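Local coordinates for protein ftsY (Mycoplasma mycoides, PDB 1ZU4) that acts as a signal recognition particle (SRP) receptor, represented here by its NG domain, in which a helical bundle adjoins a P-loop G domain, at residues Asp42-Thr47 against Leu55-Leu60; Asn242-Ala247 against Gly270-Ala275; Ile259-Met264 against Asp302-His307. All coordinates share one frame; numbering follows the deposited sequence.

Contact 1: Asp42-Thr47 against Leu55-Leu60; sequences DVLIQT and LKVSNL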
ATOM      1  N   ASP A  42      24.282 -10.714  -3.079  1.00 16.89           N
ATOM      2  CA  ASP A  42      24.498 -10.030  -1.819  1.00 16.06           C
ATOM      3  C   ASP A  42      23.926  -8.603  -1.765  1.00 15.74           C
ATOM      4  O   ASP A  42      23.269  -8.218  -0.807  1.00 17.75           O
ATOM      5  CB  ASP A  42      25.964 -10.077  -1.385  1.00 16.19           C
ATOM      6  CG  ASP A  42      26.117  -9.675   0.036  1.00 18.19           C
ATOM      7  OD1 ASP A  42      25.551 -10.368   0.910  1.00 23.97           O
ATOM      8  OD2 ASP A  42      26.765  -8.637   0.321  1.00 26.63           O
ATOM      9  N   VAL A  43      24.107  -7.841  -2.815  1.00 15.16           N
ATOM     10  CA  VAL A  43      23.419  -6.557  -2.906  1.00 15.50           C
ATOM     11  C   VAL A  43      21.885  -6.694  -2.862  1.00 15.50           C
ATOM     12  O   VAL A  43      21.233  -5.937  -2.171  1.00 15.93           O
ATOM     13  CB  VAL A  43      23.831  -5.830  -4.167  1.00 15.92           C
ATOM     14  CG1 VAL A  43      22.952  -4.584  -4.404  1.00 16.30           C
ATOM     15  CG2 VAL A  43      25.331  -5.487  -4.137  1.00 17.62           C
ATOM     16  N   LEU A  44      21.309  -7.663  -3.575  1.00 15.38           N
ATOM     17  CA  LEU A  44      19.852  -7.787  -3.621  1.00 14.47           C
ATOM     18  C   LEU A  44      19.345  -8.125  -2.243  1.00 14.71           C
ATOM     19  O   LEU A  44      18.282  -7.642  -1.810  1.00 15.11           O
ATOM     20  CB  LEU A  44      19.424  -8.860  -4.635  1.00 13.81           C
ATOM     21  CG  LEU A  44      19.701  -8.429  -6.075  1.00 15.36           C
ATOM     22  CD1 LEU A  44      19.343  -9.498  -7.044  1.00 14.00           C
ATOM     23  CD2 LEU A  44      19.019  -7.100  -6.452  1.00 15.37           C
ATOM     24  N   ILE A  45      20.134  -8.916  -1.506  1.00 15.90           N
ATOM     25  CA  ILE A  45      19.727  -9.311  -0.154  1.00 15.45           C
ATOM     26  C   ILE A  45      19.557  -8.056   0.725  1.00 16.73           C
ATOM     27  O   ILE A  45      18.602  -7.938   1.493  1.00 16.13           O
ATOM     28  CB  ILE A  45      20.714 -10.347   0.501  1.00 16.06           C
ATOM     29  CG1 ILE A  45      20.579 -11.703  -0.203  1.00 12.41           C
ATOM     30  CG2 ILE A  45      20.397 -10.476   2.025  1.00 17.11           C
ATOM     31  CD1 ILE A  45      21.734 -12.680  -0.049  1.00 16.17           C
ATOM     32  N   GLN A  46      20.453  -7.095   0.569  1.00 18.06           N
ATOM     33  CA  GLN A  46      20.434  -5.925   1.444  1.00 19.46           C
ATOM     34  C   GLN A  46      19.264  -4.971   1.229  1.00 19.07           C
ATOM     35  O   GLN A  46      19.021  -4.104   2.063  1.00 19.58           O
ATOM     36  CB  GLN A  46      21.757  -5.173   1.358  1.00 20.88           C
ATOM     37  CG  GLN A  46      22.917  -5.934   2.062  1.00 25.40           C
ATOM     38  CD  GLN A  46      24.254  -5.337   1.724  1.00 33.39           C
ATOM     39  OE1 GLN A  46      24.837  -5.657   0.683  1.00 38.60           O
ATOM     40  NE2 GLN A  46      24.764  -4.457   2.601  1.00 36.20           N
ATOM     41  N   THR A  47      18.567  -5.101   0.101  1.00 18.46           N
ATOM     42  CA  THR A  47      17.322  -4.351  -0.177  1.00 17.69           C
ATOM     43  C   THR A  47      16.151  -4.819   0.689  1.00 18.63           C
ATOM     44  O   THR A  47      15.082  -4.158   0.740  1.00 18.36           O
ATOM     45  CB  THR A  47      16.899  -4.478  -1.669  1.00 17.29           C
ATOM     46  OG1 THR A  47      16.280  -5.752  -1.899  1.00 18.87           O
ATOM     47  CG2 THR A  47      18.081  -4.302  -2.601  1.00 15.68           C
ATOM     48  N   LEU A  55      16.543 -14.652  -5.457  1.00 17.07           N
ATOM     49  CA  LEU A  55      16.726 -15.751  -6.394  1.00 17.41           C
ATOM     50  C   LEU A  55      16.040 -15.510  -7.749  1.00 17.35           C
ATOM     51  O   LEU A  55      16.633 -15.714  -8.801  1.00 19.23           O
ATOM     52  CB  LEU A  55      16.217 -17.043  -5.750  1.00 18.46           C
ATOM     53  CG  LEU A  55      16.218 -18.284  -6.632  1.00 19.30           C
ATOM     54  CD1 LEU A  55      17.608 -18.835  -6.645  1.00 20.59           C
ATOM     55  CD2 LEU A  55      15.207 -19.294  -6.127  1.00 25.10           C
ATOM     56  N   LYS A  56      14.792 -15.091  -7.731  1.00 16.79           N
ATOM     57  CA  LYS A  56      14.056 -14.799  -8.969  1.00 17.47           C
ATOM     58  C   LYS A  56      14.694 -13.642  -9.774  1.00 16.79           C
ATOM     59  O   LYS A  56      14.843 -13.739 -10.983  1.00 17.31           O
ATOM     60  CB  LYS A  56      12.575 -14.509  -8.661  1.00 17.79           C
ATOM     61  CG  LYS A  56      11.693 -14.469  -9.918  1.00 21.14           C
ATOM     62  CD  LYS A  56      10.223 -14.099  -9.635  1.00 27.60           C
ATOM     63  CE  LYS A  56       9.399 -15.320  -9.237  1.00 32.37           C
ATOM     64  NZ  LYS A  56       9.715 -15.706  -7.830  1.00 34.90           N
ATOM     65  N   VAL A  57      15.114 -12.574  -9.101  1.00 15.71           N
ATOM     66  CA  VAL A  57      15.718 -11.416  -9.795  1.00 14.02           C
ATOM     67  C   VAL A  57      17.098 -11.774 -10.375  1.00 13.51           C
ATOM     68  O   VAL A  57      17.399 -11.465 -11.523  1.00 12.47           O
ATOM     69  CB  VAL A  57      15.756 -10.165  -8.877  1.00 13.23           C
ATOM     70  CG1 VAL A  57      16.608  -9.034  -9.502  1.00 12.21           C
ATOM     71  CG2 VAL A  57      14.337  -9.637  -8.679  1.00 14.78           C
ATOM     72  N   SER A  58      17.939 -12.409  -9.566  1.00 15.36           N
ATOM     73  CA  SER A  58      19.253 -12.875 -10.040  1.00 16.97           C
ATOM     74  C   SER A  58      19.120 -13.780 -11.263  1.00 18.61           C
ATOM     75  O   SER A  58      19.872 -13.611 -12.235  1.00 20.01           O
ATOM     76  CB  SER A  58      19.987 -13.625  -8.938  1.00 17.81           C
ATOM     77  OG  SER A  58      21.344 -13.871  -9.327  1.00 17.87           O
ATOM     78  N   ASN A  59      18.174 -14.716 -11.230  1.00 18.88           N
ATOM     79  CA  ASN A  59      17.989 -15.638 -12.383  1.00 19.79           C
ATOM     80  C   ASN A  59      17.572 -14.931 -13.652  1.00 18.94           C
ATOM     81  O   ASN A  59      18.097 -15.216 -14.721  1.00 18.78           O
ATOM     82  CB  ASN A  59      17.013 -16.764 -12.069  1.00 19.69           C
ATOM     83  CG  ASN A  59      17.615 -17.814 -11.170  1.00 23.13           C
ATOM     84  OD1 ASN A  59      16.888 -18.572 -10.517  1.00 26.28           O
ATOM     85  ND2 ASN A  59      18.938 -17.850 -11.098  1.00 22.02           N
ATOM     86  N   LEU A  60      16.633 -13.994 -13.521  1.00 18.72           N
ATOM     87  CA  LEU A  60      16.276 -13.095 -14.614  1.00 17.34           C
ATOM     88  C   LEU A  60      17.433 -12.268 -15.204  1.00 17.87           C
ATOM     89  O   LEU A  60      17.584 -12.202 -16.421  1.00 16.32           O
ATOM     90  CB  LEU A  60      15.142 -12.181 -14.169  1.00 17.86           C
ATOM     91  CG  LEU A  60      13.758 -12.844 -14.214  1.00 15.98           C
ATOM     92  CD1 LEU A  60      12.767 -11.982 -13.452  1.00 17.10           C
ATOM     93  CD2 LEU A  60      13.315 -13.144 -15.678  1.00 19.15           C
TER
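Leu44 and Val57 carry this contact between helices 34-46 and 51-64, and a single methyl does most of the work. CD1 of Leu44 lies 3.7 Å from CG1 of Val57, and the same CD1 comes within 4.1 Å of the backbone N of Ser58, so the leucine tip rests on the helix surface where these two residues join. Leu44 sends CG anti to its carbonyl carbon (chi1 -69°) and then extends fully, CD1 being the end that crosses the gap at a slant to the valine. Val57 also touches Leu78 and Ala85 of helix 71-87, while Val54 and Met49 lie against Leu44. This is the closely packed, buried side. Ser58 OG is hydrogen-bonded to Glu41 OE2, and Leu44 O accepts two bonds from Thr47, with Thr47 OG1 at 2.8 Å in the carbonyl plane and Thr47 N at 3.2 Å. The other side is loose: the exposed Ile45 and Asn59 mark the solvent side, and Leu55 points away from the opposing helix. No hydrogen bond joins the two segments. Two consecutive helices linked by a short turn and meeting through branched aliphatic side chains form a helical hairpin, one part of the N-domain helical bundle of SRP54-type proteins.

Contact 2: Asn242-Ala247 against Gly270-Ala275; sequences NGVIQA and GGIGLA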
ATOM      1  N   ASN A 242       9.432  -6.864   9.034  1.00 18.08           N
ATOM      2  CA  ASN A 242       8.617  -6.962  10.246  1.00 17.86           C
ATOM      3  C   ASN A 242       7.152  -6.672   9.950  1.00 17.10           C
ATOM      4  O   ASN A 242       6.294  -7.383  10.416  1.00 18.14           O
ATOM      5  CB  ASN A 242       9.085  -5.973  11.367  1.00 16.93           C
ATOM      6  CG  ASN A 242      10.501  -6.255  11.853  1.00 17.05           C
ATOM      7  OD1 ASN A 242      10.729  -6.714  12.991  1.00 24.18           O
ATOM      8  ND2 ASN A 242      11.448  -6.004  11.000  1.00 13.18           N
ATOM      9  N   GLY A 243       6.917  -5.590   9.200  1.00 16.88           N
ATOM     10  CA  GLY A 243       5.590  -5.103   8.854  1.00 18.24           C
ATOM     11  C   GLY A 243       4.933  -6.008   7.837  1.00 17.51           C
ATOM     12  O   GLY A 243       3.737  -6.234   7.894  1.00 18.19           O
ATOM     13  N   VAL A 244       5.757  -6.573   6.941  1.00 17.93           N
ATOM     14  CA  VAL A 244       5.285  -7.524   5.918  1.00 16.86           C
ATOM     15  C   VAL A 244       4.719  -8.792   6.559  1.00 17.88           C
ATOM     16  O   VAL A 244       3.611  -9.271   6.180  1.00 18.41           O
ATOM     17  CB  VAL A 244       6.421  -7.856   4.898  1.00 16.95           C
ATOM     18  CG1 VAL A 244       5.980  -8.850   3.898  1.00 15.19           C
ATOM     19  CG2 VAL A 244       6.891  -6.576   4.181  1.00 15.11           C
ATOM     20  N   ILE A 245       5.459  -9.354   7.509  1.00 18.54           N
ATOM     21  CA  ILE A 245       4.991 -10.564   8.230  1.00 19.36           C
ATOM     22  C   ILE A 245       3.700 -10.267   9.005  1.00 19.32           C
ATOM     23  O   ILE A 245       2.735 -11.027   8.958  1.00 20.14           O
ATOM     24  CB  ILE A 245       6.116 -11.142   9.134  1.00 19.77           C
ATOM     25  CG1 ILE A 245       7.271 -11.673   8.271  1.00 17.28           C
ATOM     26  CG2 ILE A 245       5.609 -12.214  10.131  1.00 21.21           C
ATOM     27  CD1 ILE A 245       8.629 -11.645   9.040  1.00 17.24           C
ATOM     28  N   GLN A 246       3.660  -9.132   9.684  1.00 19.41           N
ATOM     29  CA  GLN A 246       2.472  -8.747  10.420  1.00 19.35           C
ATOM     30  C   GLN A 246       1.279  -8.542   9.483  1.00 18.90           C
ATOM     31  O   GLN A 246       0.161  -8.933   9.843  1.00 17.00           O
ATOM     32  CB  GLN A 246       2.732  -7.460  11.210  1.00 20.10           C
ATOM     33  CG  GLN A 246       3.674  -7.672  12.367  1.00 22.60           C
ATOM     34  CD  GLN A 246       2.920  -7.900  13.647  1.00 27.10           C
ATOM     35  OE1 GLN A 246       1.994  -7.142  13.950  1.00 28.39           O
ATOM     36  NE2 GLN A 246       3.311  -8.932  14.425  1.00 24.29           N
ATOM     37  N   ALA A 247       1.516  -7.940   8.306  1.00 17.54           N
ATOM     38  CA  ALA A 247       0.448  -7.731   7.329  1.00 17.59           C
ATOM     39  C   ALA A 247      -0.073  -9.086   6.835  1.00 17.72           C
ATOM     40  O   ALA A 247      -1.260  -9.255   6.717  1.00 16.39           O
ATOM     41  CB  ALA A 247       0.916  -6.886   6.165  1.00 17.12           C
ATOM     42  N   GLY A 270      14.512  -0.546  -0.300  1.00 20.71           N
ATOM     43  CA  GLY A 270      13.481  -0.597  -1.342  1.00 19.34           C
ATOM     44  C   GLY A 270      13.031  -1.958  -1.838  1.00 18.60           C
ATOM     45  O   GLY A 270      12.268  -2.051  -2.790  1.00 19.13           O
ATOM     46  N   GLY A 271      13.500  -3.038  -1.221  1.00 18.12           N
ATOM     47  CA  GLY A 271      13.028  -4.346  -1.642  1.00 16.32           C
ATOM     48  C   GLY A 271      11.639  -4.657  -1.095  1.00 16.27           C
ATOM     49  O   GLY A 271      11.017  -5.680  -1.453  1.00 15.14           O
ATOM     50  N   ILE A 272      11.136  -3.801  -0.218  1.00 15.21           N
ATOM     51  CA  ILE A 272       9.871  -4.134   0.466  1.00 14.95           C
ATOM     52  C   ILE A 272       8.665  -4.338  -0.486  1.00 14.62           C
ATOM     53  O   ILE A 272       7.769  -5.119  -0.202  1.00 14.05           O
ATOM     54  CB  ILE A 272       9.533  -3.105   1.564  1.00 14.53           C
ATOM     55  CG1 ILE A 272       8.399  -3.676   2.454  1.00 15.69           C
ATOM     56  CG2 ILE A 272       9.234  -1.732   0.918  1.00 17.52           C
ATOM     57  CD1 ILE A 272       7.944  -2.848   3.562  1.00 17.48           C
ATOM     58  N   GLY A 273       8.638  -3.651  -1.625  1.00 13.93           N
ATOM     59  CA  GLY A 273       7.528  -3.859  -2.543  1.00 13.52           C
ATOM     60  C   GLY A 273       7.484  -5.303  -3.007  1.00 14.82           C
ATOM     61  O   GLY A 273       6.405  -5.864  -3.193  1.00 13.29           O
ATOM     62  N   LEU A 274       8.684  -5.871  -3.226  1.00 13.09           N
ATOM     63  CA  LEU A 274       8.842  -7.229  -3.690  1.00 14.33           C
ATOM     64  C   LEU A 274       8.615  -8.228  -2.583  1.00 13.48           C
ATOM     65  O   LEU A 274       8.123  -9.300  -2.834  1.00 14.03           O
ATOM     66  CB  LEU A 274      10.226  -7.432  -4.300  1.00 14.08           C
ATOM     67  CG  LEU A 274      10.518  -6.682  -5.603  1.00 18.25           C
ATOM     68  CD1 LEU A 274      11.966  -6.977  -6.053  1.00 20.42           C
ATOM     69  CD2 LEU A 274       9.569  -7.195  -6.603  1.00 20.05           C
ATOM     70  N   ALA A 275       9.041  -7.893  -1.378  1.00 13.15           N
ATOM     71  CA  ALA A 275       8.777  -8.713  -0.213  1.00 13.04           C
ATOM     72  C   ALA A 275       7.260  -8.857  -0.057  1.00 13.21           C
ATOM     73  O   ALA A 275       6.785  -9.940   0.232  1.00 12.08           O
ATOM     74  CB  ALA A 275       9.428  -8.080   1.078  1.00 13.15           C
TER
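Helices 241-250 and 272-280 flank the parallel sheet of the G domain as successive beta-alpha-beta connections, the first leading from strand 230-236 to strand 258-262 and the second from there to strand 284-288. Between 242-247 and 270-275, Val244 carries the contact, and its two methyls meet different partners. Val244 CG2 lies 3.7 Å from Ile272 CG1 and 3.9 Å from Ile272 CD1, and reaches Ala275 CB at 4.3 Å. Val244 CG1 instead approaches the backbone of the second helix, 3.9 Å from Ala275 O. The fork is set by the valine torsion, with CG1 anti to the backbone N (chi1 178°) and CG2 beside it. Ile272 is extended through both torsions, its CG1-CD1 arm running past the valine in the opposite direction, so that the two side chains lie alongside rather than end to end. Ala275, one turn further along, is small enough to let the helices come close: the CA atoms of Val244 and Ala275 are 7.2 Å apart. The three touching residues are buried, and no hydrogen bond spans the gap. Ile276, Leu279 and Leu280 extend the same apolar seam around Val244, and Ala247 touches Leu280 and, on the sheet, Leu233 and Ile235. On its other flank the second helix meets the N-terminal bundle, Leu274 touching Leu82 and Tyr86. Successive beta-alpha-beta crossovers of this kind, joining neighbouring parallel strands, are characteristic of P-loop G domains.

Contact 3: Ile259-Met264 against Asp302-His307; sequences IILTKM and DQYIVH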
ATOM      1  N   ILE A 259      -3.334  -3.347  -0.985  1.00 12.06           N
ATOM      2  CA  ILE A 259      -2.434  -2.762   0.022  1.00 13.39           C
ATOM      3  C   ILE A 259      -2.191  -1.256  -0.259  1.00 13.61           C
ATOM      4  O   ILE A 259      -2.045  -0.826  -1.408  1.00 12.19           O
ATOM      5  CB  ILE A 259      -1.046  -3.495   0.041  1.00 14.20           C
ATOM      6  CG1 ILE A 259      -1.148  -5.022   0.329  1.00 17.04           C
ATOM      7  CG2 ILE A 259      -0.037  -2.865   1.025  1.00 13.60           C
ATOM      8  CD1 ILE A 259      -1.871  -5.389   1.550  1.00 18.66           C
ATOM      9  N   ILE A 260      -2.087  -0.493   0.819  1.00 14.50           N
ATOM     10  CA  ILE A 260      -1.637   0.878   0.823  1.00 13.88           C
ATOM     11  C   ILE A 260      -0.304   0.863   1.577  1.00 15.16           C
ATOM     12  O   ILE A 260      -0.294   0.608   2.748  1.00 17.13           O
ATOM     13  CB  ILE A 260      -2.617   1.801   1.585  1.00 14.33           C
ATOM     14  CG1 ILE A 260      -4.053   1.743   0.957  1.00 13.63           C
ATOM     15  CG2 ILE A 260      -2.119   3.226   1.588  1.00 13.10           C
ATOM     16  CD1 ILE A 260      -5.017   2.707   1.673  1.00 12.98           C
ATOM     17  N   LEU A 261       0.788   1.142   0.878  1.00 14.33           N
ATOM     18  CA  LEU A 261       2.154   1.142   1.398  1.00 14.60           C
ATOM     19  C   LEU A 261       2.499   2.587   1.766  1.00 14.42           C
ATOM     20  O   LEU A 261       2.631   3.404   0.903  1.00 13.38           O
ATOM     21  CB  LEU A 261       3.116   0.662   0.286  1.00 14.35           C
ATOM     22  CG  LEU A 261       4.588   0.527   0.728  1.00 15.97           C
ATOM     23  CD1 LEU A 261       4.759  -0.449   1.905  1.00 14.17           C
ATOM     24  CD2 LEU A 261       5.495   0.152  -0.443  1.00 15.80           C
ATOM     25  N   THR A 262       2.630   2.880   3.052  1.00 16.08           N
ATOM     26  CA  THR A 262       2.858   4.232   3.530  1.00 17.43           C
ATOM     27  C   THR A 262       4.285   4.417   3.921  1.00 18.15           C
ATOM     28  O   THR A 262       5.035   3.425   4.097  1.00 19.24           O
ATOM     29  CB  THR A 262       2.008   4.534   4.778  1.00 16.85           C
ATOM     30  OG1 THR A 262       2.352   3.605   5.817  1.00 19.49           O
ATOM     31  CG2 THR A 262       0.524   4.418   4.454  1.00 18.44           C
ATOM     32  N   LYS A 263       4.670   5.695   4.044  1.00 19.91           N
ATOM     33  CA  LYS A 263       5.980   6.081   4.579  1.00 21.42           C
ATOM     34  C   LYS A 263       7.139   5.615   3.772  1.00 21.78           C
ATOM     35  O   LYS A 263       8.241   5.485   4.299  1.00 22.68           O
ATOM     36  CB  LYS A 263       6.134   5.665   6.056  1.00 20.22           C
ATOM     37  CG  LYS A 263       5.266   6.543   6.953  1.00 24.78           C
ATOM     38  CD  LYS A 263       5.295   6.143   8.414  1.00 27.79           C
ATOM     39  CE  LYS A 263       4.026   6.623   9.092  1.00 32.39           C
ATOM     40  NZ  LYS A 263       3.813   8.127   8.876  1.00 34.93           N
ATOM     41  N   MET A 264       6.924   5.407   2.476  1.00 22.96           N
ATOM     42  CA  MET A 264       8.027   5.004   1.620  1.00 23.46           C
ATOM     43  C   MET A 264       9.196   5.970   1.734  1.00 24.00           C
ATOM     44  O   MET A 264      10.339   5.548   1.787  1.00 23.55           O
ATOM     45  CB  MET A 264       7.581   4.877   0.165  1.00 24.04           C
ATOM     46  CG  MET A 264       8.512   3.968  -0.668  1.00 23.60           C
ATOM     47  SD  MET A 264       8.910   2.323   0.024  1.00 22.21           S
ATOM     48  CE  MET A 264      10.580   2.089  -0.608  1.00 20.42           C
ATOM     49  N   ASP A 302       6.236   0.002 -12.303  1.00 15.41           N
ATOM     50  CA  ASP A 302       7.375   0.484 -13.125  1.00 15.65           C
ATOM     51  C   ASP A 302       7.998   1.767 -12.538  1.00 14.19           C
ATOM     52  O   ASP A 302       9.221   1.945 -12.534  1.00 15.02           O
ATOM     53  CB  ASP A 302       7.061   0.595 -14.620  1.00 14.99           C
ATOM     54  CG  ASP A 302       8.302   0.827 -15.452  1.00 17.50           C
ATOM     55  OD1 ASP A 302       9.223  -0.046 -15.463  1.00 18.79           O
ATOM     56  OD2 ASP A 302       8.406   1.922 -16.058  1.00 22.22           O
ATOM     57  N   GLN A 303       7.160   2.637 -12.015  1.00 14.91           N
ATOM     58  CA  GLN A 303       7.623   3.870 -11.415  1.00 15.24           C
ATOM     59  C   GLN A 303       8.381   3.607 -10.119  1.00 14.99           C
ATOM     60  O   GLN A 303       9.392   4.238  -9.846  1.00 15.39           O
ATOM     61  CB  GLN A 303       6.443   4.808 -11.171  1.00 15.32           C
ATOM     62  CG  GLN A 303       5.981   5.526 -12.457  1.00 17.94           C
ATOM     63  CD  GLN A 303       7.046   6.452 -13.019  1.00 19.60           C
ATOM     64  OE1 GLN A 303       7.296   7.513 -12.449  1.00 23.00           O
ATOM     65  NE2 GLN A 303       7.692   6.052 -14.121  1.00 19.28           N
ATOM     66  N   TYR A 304       7.849   2.711  -9.295  1.00 15.14           N
ATOM     67  CA  TYR A 304       8.526   2.312  -8.084  1.00 16.02           C
ATOM     68  C   TYR A 304       9.936   1.819  -8.448  1.00 15.57           C
ATOM     69  O   TYR A 304      10.933   2.295  -7.892  1.00 14.69           O
ATOM     70  CB  TYR A 304       7.727   1.190  -7.418  1.00 15.45           C
ATOM     71  CG  TYR A 304       8.297   0.669  -6.130  1.00 16.08           C
ATOM     72  CD1 TYR A 304       7.949   1.250  -4.910  1.00 14.55           C
ATOM     73  CD2 TYR A 304       9.131  -0.463  -6.125  1.00 15.51           C
ATOM     74  CE1 TYR A 304       8.444   0.734  -3.720  1.00 15.89           C
ATOM     75  CE2 TYR A 304       9.634  -0.964  -4.966  1.00 18.14           C
ATOM     76  CZ  TYR A 304       9.286  -0.371  -3.767  1.00 17.06           C
ATOM     77  OH  TYR A 304       9.780  -0.894  -2.637  1.00 17.04           O
ATOM     78  N   ILE A 305      10.018   0.917  -9.429  1.00 15.59           N
ATOM     79  CA  ILE A 305      11.327   0.346  -9.823  1.00 16.44           C
ATOM     80  C   ILE A 305      12.291   1.383 -10.446  1.00 16.32           C
ATOM     81  O   ILE A 305      13.468   1.435 -10.117  1.00 16.01           O
ATOM     82  CB  ILE A 305      11.135  -0.866 -10.800  1.00 15.96           C
ATOM     83  CG1 ILE A 305      10.356  -1.998 -10.108  1.00 18.16           C
ATOM     84  CG2 ILE A 305      12.480  -1.414 -11.294  1.00 18.01           C
ATOM     85  CD1 ILE A 305      10.928  -2.429  -8.778  1.00 16.10           C
ATOM     86  N   VAL A 306      11.783   2.188 -11.377  1.00 18.13           N
ATOM     87  CA  VAL A 306      12.612   3.224 -12.038  1.00 18.18           C
ATOM     88  C   VAL A 306      13.160   4.261 -11.036  1.00 17.99           C
ATOM     89  O   VAL A 306      14.341   4.617 -11.072  1.00 17.40           O
ATOM     90  CB  VAL A 306      11.814   3.870 -13.218  1.00 17.84           C
ATOM     91  CG1 VAL A 306      12.435   5.184 -13.652  1.00 20.44           C
ATOM     92  CG2 VAL A 306      11.746   2.873 -14.393  1.00 20.93           C
ATOM     93  N   HIS A 307      12.322   4.732 -10.121  1.00 18.11           N
ATOM     94  CA  HIS A 307      12.784   5.695  -9.112  1.00 19.09           C
ATOM     95  C   HIS A 307      13.701   5.048  -8.040  1.00 19.20           C
ATOM     96  O   HIS A 307      14.653   5.682  -7.532  1.00 18.56           O
ATOM     97  CB  HIS A 307      11.582   6.459  -8.526  1.00 19.27           C
ATOM     98  CG  HIS A 307      10.925   7.363  -9.531  1.00 20.33           C
ATOM     99  ND1 HIS A 307      11.471   8.570  -9.906  1.00 21.60           N
ATOM    100  CD2 HIS A 307       9.800   7.213 -10.274  1.00 21.93           C
ATOM    101  CE1 HIS A 307      10.697   9.139 -10.817  1.00 23.55           C
ATOM    102  NE2 HIS A 307       9.673   8.339 -11.056  1.00 20.93           N
TER
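Met264 and Tyr304 make the main contact, a Met-aromatic one. The sulfur SD of Met264 sits at the edge of the tyrosine ring, 5.4 Å from its centroid and 79° off the ring normal, and its nearest ring atom is CE1 of Tyr304 at 4.1 Å. The two side chains cross at about a right angle. Met264 is bent at chi2 (50°) and again at chi3, which brings its terminal methyl CE to 3.7 Å from Tyr304 OH and 4.0 Å from Tyr304 CE1. A second, purely apolar approach is looser: Leu261 CD2, coming from the strand, stands 4.4 Å from Tyr304 CE1. The ring reaches these partners because its CG is anti to the backbone N (chi1 -179°), carrying the phenol far from the helix axis toward the sheet. No hydrogen bond crosses between the two segments; the polar partners of Tyr304 OH lie outside them. This buried hydroxyl donates to Gly270 O and accepts from Gly273 N, two bonds that fix the phenol beside Gly270-Gly273, where Ile272 also touches it. Within the helix, His307 NE2 donates to Gln303 OE1 at 2.9 Å, one turn back; the oxygen lies in the imidazole plane, although the N-H meets it from well above the amide plane. On the opposing segment, Leu261 also packs on Ile276, and Met264 on Met11. The contact thus joins helix 301-308 to the end of strand 258-262 and the turn that follows it, whose TKMD sequence is consistent with the TKxD form of the G4 motif found in SRP-type GTPases.

Contact 1 lies wholly in the N-terminal helical bundle and closes before the other two open; contacts 2 and 3 belong to the G domain and interleave along the chain, in the order 242-247, 259-264, 270-275, 302-307. Their centres are about 12 Å apart, against about 15 Å from contact 1 to contact 2 and about 18 Å from contact 1 to contact 3. The segment Gly270-Ala275 is the common neighbour: Tyr304 OH of contact 3 probably bonds to Gly270 O and Gly273 N, and Gly271 N probably donates a hydrogen bond to Thr47 O of contact 1 (2.8 Å). The glycine-rich segment leading into helix 272-280 therefore joins bundle, sheet and C-terminal helix at the interface of the N and G domains.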